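Local atomic coordinates of bacterial leucyl aminopeptidase (Legionella pneumophila, PDB entry 6ESL), a protein that removes amino-terminal residues, probably leucine by preference, from peptides as a zinc-dependent M28-family aminopeptidase secreted by the type II system. Residues S177-K182 / S190-I195; A201-I206 / K245-F250. All blocks are in the same frame, centred on the assembly; numbering follows the deposited sequence.

Contact 1: S177-K182 / S190-I195; sequences STFFVK and SLVTVI
F179 lays one face of its ring over V192, whose CB stands 3.9 Å from the ring centroid in a CH-pi contact, 17° off the normal and displaced from the ring centre. The phenyl gets there because its CG sits between the backbone N and the carbonyl carbon (chi1 59°), which swings the ring across to the partner strand; its CZ then meets V192 CG1 at 3.5 Å. The other branch of V192, CG2, packs on V181 CG2 at 3.7 Å, so V192 is shared by F179 and V181 on one face of an antiparallel hairpin. At the far end of that face V194 CG1 rests against S177 CB. H269 of helix 261-272 also meets the F179 ring. On the opposite face, F180 turns the edge of its ring to S190 O, which lies in the ring plane 3.4 Å from CD1; K161 of helix 151-170 adds a cation-pi contact. Backbone bonds run in pairs at S177/V194, F179/V192 and V181/S190. Those of the middle pair are the straightest: F179 N reaches V192 O at 2.8 Å with 170° at the hydrogen. At one end of the hairpin a water takes the polar edge: it donates to V181 O and lies 2.7 Å from S190 OG. Strand 176-183 is one of the two edge strands of the mixed sheet within this chain. Six backbone bonds tie it to strand 188-195, the apolar face of F179, V181 and V192 adds to their hold, and the buried S190 hydroxyl, bonded to A254 N and the water, has its polarity met.

Contact 2: A201-I206 / K245-F250; sequences APAIVI and KRPIYF
A203 CB fits against the edge of the Y249 ring, in its plane and 3.5 Å from CE1, within a right-handed beta-alpha-beta crossover: strands 203-209 and 248-253 run parallel, joined through helix 220-239, in the central sheet of the M28 peptidase domain. The same methyl also fills a hollow beside the P247 ring, 3.7 Å from CG, so one small side chain is wedged between a proline and a tyrosine. On the other face I206 lies alongside F250 and I248. Its CD1 stands 4.0 Å above the plane of the F250 ring, shifted from the ring centre, and also touches I248 CG2, while its CB and CG2 line the ring at CD2 and CE2. Helix 220-239 packs on this isoleucine-phenylalanine surface, as does helix 373-391 on I204, I206 and I248. Three backbone bonds set the parallel register: I204 N to P247 O, Y249 N to I204 O, and I206 N to Y249 O. Before the strands begin, P247 CD packs against A201 O at 3.4 Å, and R246 reaches across P202, running straight from CG through NE. Its NE makes a salt bridge with the chain terminus at E393. The turn at the last torsion (chi4 -77°) then brings NH1 round to P202, where it donates to P202 O at 2.9 Å, the oxygen 11° out of the guanidinium plane.

Contacts 1 and 2 belong to one mixed sheet, with centres 13 Å apart, and strand 248-253 joins them: it is antiparallel to strand 188-195 and parallel to strand 203-209. I195 N is hydrogen-bonded to I248 O at 2.9 Å between the two strands, and T193 OG1 makes a hydrogen bond to F250 O that is short, at 2.5 Å. V194 CB packs on Y249 CE2 at 3.5 Å, so the tyrosine serves both contacts. Contact 2 lies on the strand that leads to the zinc ligand H209, whereas in contact 1 the S190 side chain is about 13 Å from a zinc ion. Neither contact contains a zinc ligand.

Contact 1: S177-K182 / S190-I195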
# COMPACT_ATOMS: atom_id res chain seq x y z
N SER B 177 27.94 -10.16 16.84
CA SER B 177 28.69 -11.02 15.99
C SER B 177 28.67 -10.44 14.58
O SER B 177 27.70 -9.76 14.16
CB SER B 177 28.09 -12.44 16.05
OG SER B 177 28.74 -13.30 15.16
N THR B 178 29.80 -10.61 13.89
CA THR B 178 29.94 -10.17 12.53
C THR B 178 30.38 -11.27 11.59
O THR B 178 31.15 -12.12 11.96
CB THR B 178 30.91 -9.02 12.43
OG1 THR B 178 32.22 -9.49 12.68
CG2 THR B 178 30.50 -7.91 13.40
N PHE B 179 29.95 -11.23 10.34
CA PHE B 179 30.56 -12.10 9.32
C PHE B 179 30.44 -11.58 7.90
O PHE B 179 29.53 -10.80 7.60
CB PHE B 179 30.04 -13.52 9.43
CG PHE B 179 28.55 -13.66 9.29
CD1 PHE B 179 27.71 -13.57 10.40
CD2 PHE B 179 27.99 -13.94 8.04
CE1 PHE B 179 26.31 -13.76 10.26
CE2 PHE B 179 26.62 -14.15 7.91
CZ PHE B 179 25.77 -14.03 9.01
N PHE B 180 31.38 -11.96 7.06
CA PHE B 180 31.28 -11.68 5.66
C PHE B 180 30.48 -12.76 4.98
O PHE B 180 30.64 -13.94 5.28
CB PHE B 180 32.63 -11.57 4.97
CG PHE B 180 33.38 -10.30 5.27
CD1 PHE B 180 32.74 -9.04 5.26
CD2 PHE B 180 34.79 -10.35 5.52
CE1 PHE B 180 33.45 -7.87 5.50
CE2 PHE B 180 35.52 -9.19 5.74
CZ PHE B 180 34.85 -7.96 5.77
N VAL B 181 29.62 -12.34 4.04
CA VAL B 181 29.07 -13.22 3.06
C VAL B 181 29.70 -12.94 1.72
O VAL B 181 29.59 -11.85 1.19
CB VAL B 181 27.56 -13.04 2.96
CG1 VAL B 181 27.00 -13.96 1.85
CG2 VAL B 181 26.91 -13.39 4.29
N LYS B 182 30.34 -13.95 1.15
CA LYS B 182 30.96 -13.85 -0.15
C LYS B 182 30.01 -13.52 -1.33
O LYS B 182 28.78 -13.71 -1.28
CB LYS B 182 31.83 -15.09 -0.43
CG LYS B 182 33.02 -15.16 0.49
CD LYS B 182 33.83 -16.41 0.20
CE LYS B 182 35.04 -16.48 1.09
NZ LYS B 182 35.76 -17.74 0.76
N SER B 190 29.71 -8.96 1.23
CA SER B 190 28.74 -8.33 2.04
C SER B 190 29.12 -8.47 3.57
O SER B 190 29.60 -9.51 4.02
CB SER B 190 27.32 -8.80 1.76
OG SER B 190 26.84 -8.50 0.43
N LEU B 191 28.80 -7.43 4.34
CA LEU B 191 28.99 -7.40 5.81
C LEU B 191 27.66 -7.62 6.50
O LEU B 191 26.72 -6.83 6.35
CB LEU B 191 29.53 -6.08 6.25
CG LEU B 191 29.61 -5.86 7.80
CD1 LEU B 191 30.48 -6.97 8.44
CD2 LEU B 191 30.14 -4.45 8.02
N VAL B 192 27.57 -8.73 7.20
CA VAL B 192 26.40 -9.02 7.98
C VAL B 192 26.83 -8.87 9.47
O VAL B 192 27.90 -9.42 9.92
CB VAL B 192 25.88 -10.43 7.78
CG1 VAL B 192 24.69 -10.73 8.71
CG2 VAL B 192 25.43 -10.64 6.32
N THR B 193 26.01 -8.13 10.21
CA THR B 193 26.23 -7.86 11.62
C THR B 193 24.97 -8.23 12.38
O THR B 193 23.88 -8.23 11.81
CB THR B 193 26.56 -6.38 11.87
OG1 THR B 193 25.37 -5.59 11.75
CG2 THR B 193 27.60 -5.89 10.86
N VAL B 194 25.11 -8.54 13.67
CA VAL B 194 23.95 -8.96 14.45
C VAL B 194 24.07 -8.55 15.89
O VAL B 194 25.18 -8.65 16.47
CB VAL B 194 23.63 -10.47 14.31
CG1 VAL B 194 24.75 -11.37 14.81
CG2 VAL B 194 22.29 -10.83 14.93
N ILE B 195 22.95 -8.07 16.45
CA ILE B 195 22.84 -7.72 17.86
C ILE B 195 21.80 -8.65 18.44
O ILE B 195 20.65 -8.56 18.05
CB ILE B 195 22.46 -6.24 18.10
CG1 ILE B 195 23.56 -5.35 17.52
CG2 ILE B 195 22.38 -5.92 19.60
CD1 ILE B 195 23.09 -3.94 17.18
O HOH W 1 27.78 -10.69 -0.88

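Contact 2: A201-I206 / K245-F250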
# COMPACT_ATOMS: atom_id res chain seq x y z
N ALA B 201 14.51 -16.38 17.05
CA ALA B 201 13.26 -15.79 16.67
C ALA B 201 13.45 -15.09 15.31
O ALA B 201 14.58 -14.74 14.94
CB ALA B 201 12.78 -14.83 17.74
N PRO B 202 12.39 -14.95 14.54
CA PRO B 202 12.54 -14.25 13.23
C PRO B 202 13.12 -12.85 13.38
O PRO B 202 12.72 -12.11 14.26
CB PRO B 202 11.10 -14.29 12.65
CG PRO B 202 10.51 -15.58 13.25
CD PRO B 202 11.05 -15.58 14.68
N ALA B 203 14.19 -12.56 12.64
CA ALA B 203 14.99 -11.35 12.86
C ALA B 203 14.40 -10.08 12.23
O ALA B 203 13.53 -10.15 11.34
CB ALA B 203 16.39 -11.55 12.33
N ILE B 204 15.01 -8.96 12.58
CA ILE B 204 14.71 -7.67 12.03
C ILE B 204 15.97 -7.26 11.31
O ILE B 204 17.01 -7.24 11.89
CB ILE B 204 14.44 -6.62 13.12
CG1 ILE B 204 13.17 -6.90 13.88
CG2 ILE B 204 14.36 -5.24 12.53
CD1 ILE B 204 12.02 -7.40 13.04
N VAL B 205 15.87 -6.88 10.05
CA VAL B 205 17.04 -6.52 9.28
C VAL B 205 17.05 -5.07 8.77
O VAL B 205 16.07 -4.63 8.26
CB VAL B 205 17.18 -7.44 8.07
CG1 VAL B 205 18.34 -7.07 7.21
CG2 VAL B 205 17.15 -8.91 8.43
N ILE B 206 18.15 -4.36 8.93
CA ILE B 206 18.32 -3.02 8.44
C ILE B 206 19.50 -3.00 7.53
O ILE B 206 20.57 -3.34 7.94
CB ILE B 206 18.56 -2.04 9.59
CG1 ILE B 206 17.35 -1.94 10.50
CG2 ILE B 206 18.88 -0.66 9.09
CD1 ILE B 206 17.48 -2.75 11.74
N LYS B 245 13.48 -8.94 22.11
CA LYS B 245 12.88 -10.25 21.84
C LYS B 245 13.28 -10.90 20.50
O LYS B 245 12.81 -12.00 20.21
CB LYS B 245 11.36 -10.14 21.88
CG LYS B 245 10.86 -9.87 23.29
CD LYS B 245 9.35 -9.61 23.24
CE LYS B 245 8.57 -10.84 22.78
NZ LYS B 245 7.12 -10.48 22.90
N ARG B 246 14.07 -10.20 19.66
CA ARG B 246 14.45 -10.70 18.32
C ARG B 246 15.87 -10.26 18.03
O ARG B 246 16.29 -9.21 18.50
CB ARG B 246 13.52 -10.15 17.18
CG ARG B 246 12.05 -10.48 17.33
CD ARG B 246 11.24 -9.74 16.32
NE ARG B 246 9.84 -10.13 16.43
CZ ARG B 246 9.31 -11.28 15.98
NH1 ARG B 246 10.04 -12.23 15.41
NH2 ARG B 246 8.04 -11.54 16.15
N PRO B 247 16.62 -11.07 17.25
CA PRO B 247 17.92 -10.55 16.80
C PRO B 247 17.69 -9.38 15.80
O PRO B 247 16.68 -9.35 15.05
CB PRO B 247 18.54 -11.73 16.09
CG PRO B 247 17.41 -12.61 15.70
CD PRO B 247 16.25 -12.33 16.59
N ILE B 248 18.64 -8.45 15.81
CA ILE B 248 18.64 -7.29 14.95
C ILE B 248 19.85 -7.36 14.01
O ILE B 248 21.02 -7.27 14.48
CB ILE B 248 18.68 -5.99 15.77
CG1 ILE B 248 17.39 -5.83 16.58
CG2 ILE B 248 18.83 -4.79 14.86
CD1 ILE B 248 17.58 -4.82 17.72
N TYR B 249 19.61 -7.39 12.70
CA TYR B 249 20.79 -7.39 11.83
C TYR B 249 20.99 -6.01 11.19
O TYR B 249 20.09 -5.43 10.65
CB TYR B 249 20.73 -8.50 10.76
CG TYR B 249 20.84 -9.95 11.21
CD1 TYR B 249 19.74 -10.66 11.56
CD2 TYR B 249 22.09 -10.64 11.17
CE1 TYR B 249 19.82 -12.02 11.95
CE2 TYR B 249 22.21 -11.97 11.54
CZ TYR B 249 21.07 -12.66 11.91
OH TYR B 249 21.12 -13.98 12.21
N PHE B 250 22.21 -5.57 11.19
CA PHE B 250 22.66 -4.51 10.35
C PHE B 250 23.53 -5.02 9.22
O PHE B 250 24.51 -5.66 9.45
CB PHE B 250 23.34 -3.34 11.10
CG PHE B 250 22.40 -2.58 11.98
CD1 PHE B 250 22.15 -3.04 13.30
CD2 PHE B 250 21.80 -1.37 11.56
CE1 PHE B 250 21.28 -2.31 14.13
CE2 PHE B 250 20.95 -0.63 12.38
CZ PHE B 250 20.67 -1.11 13.65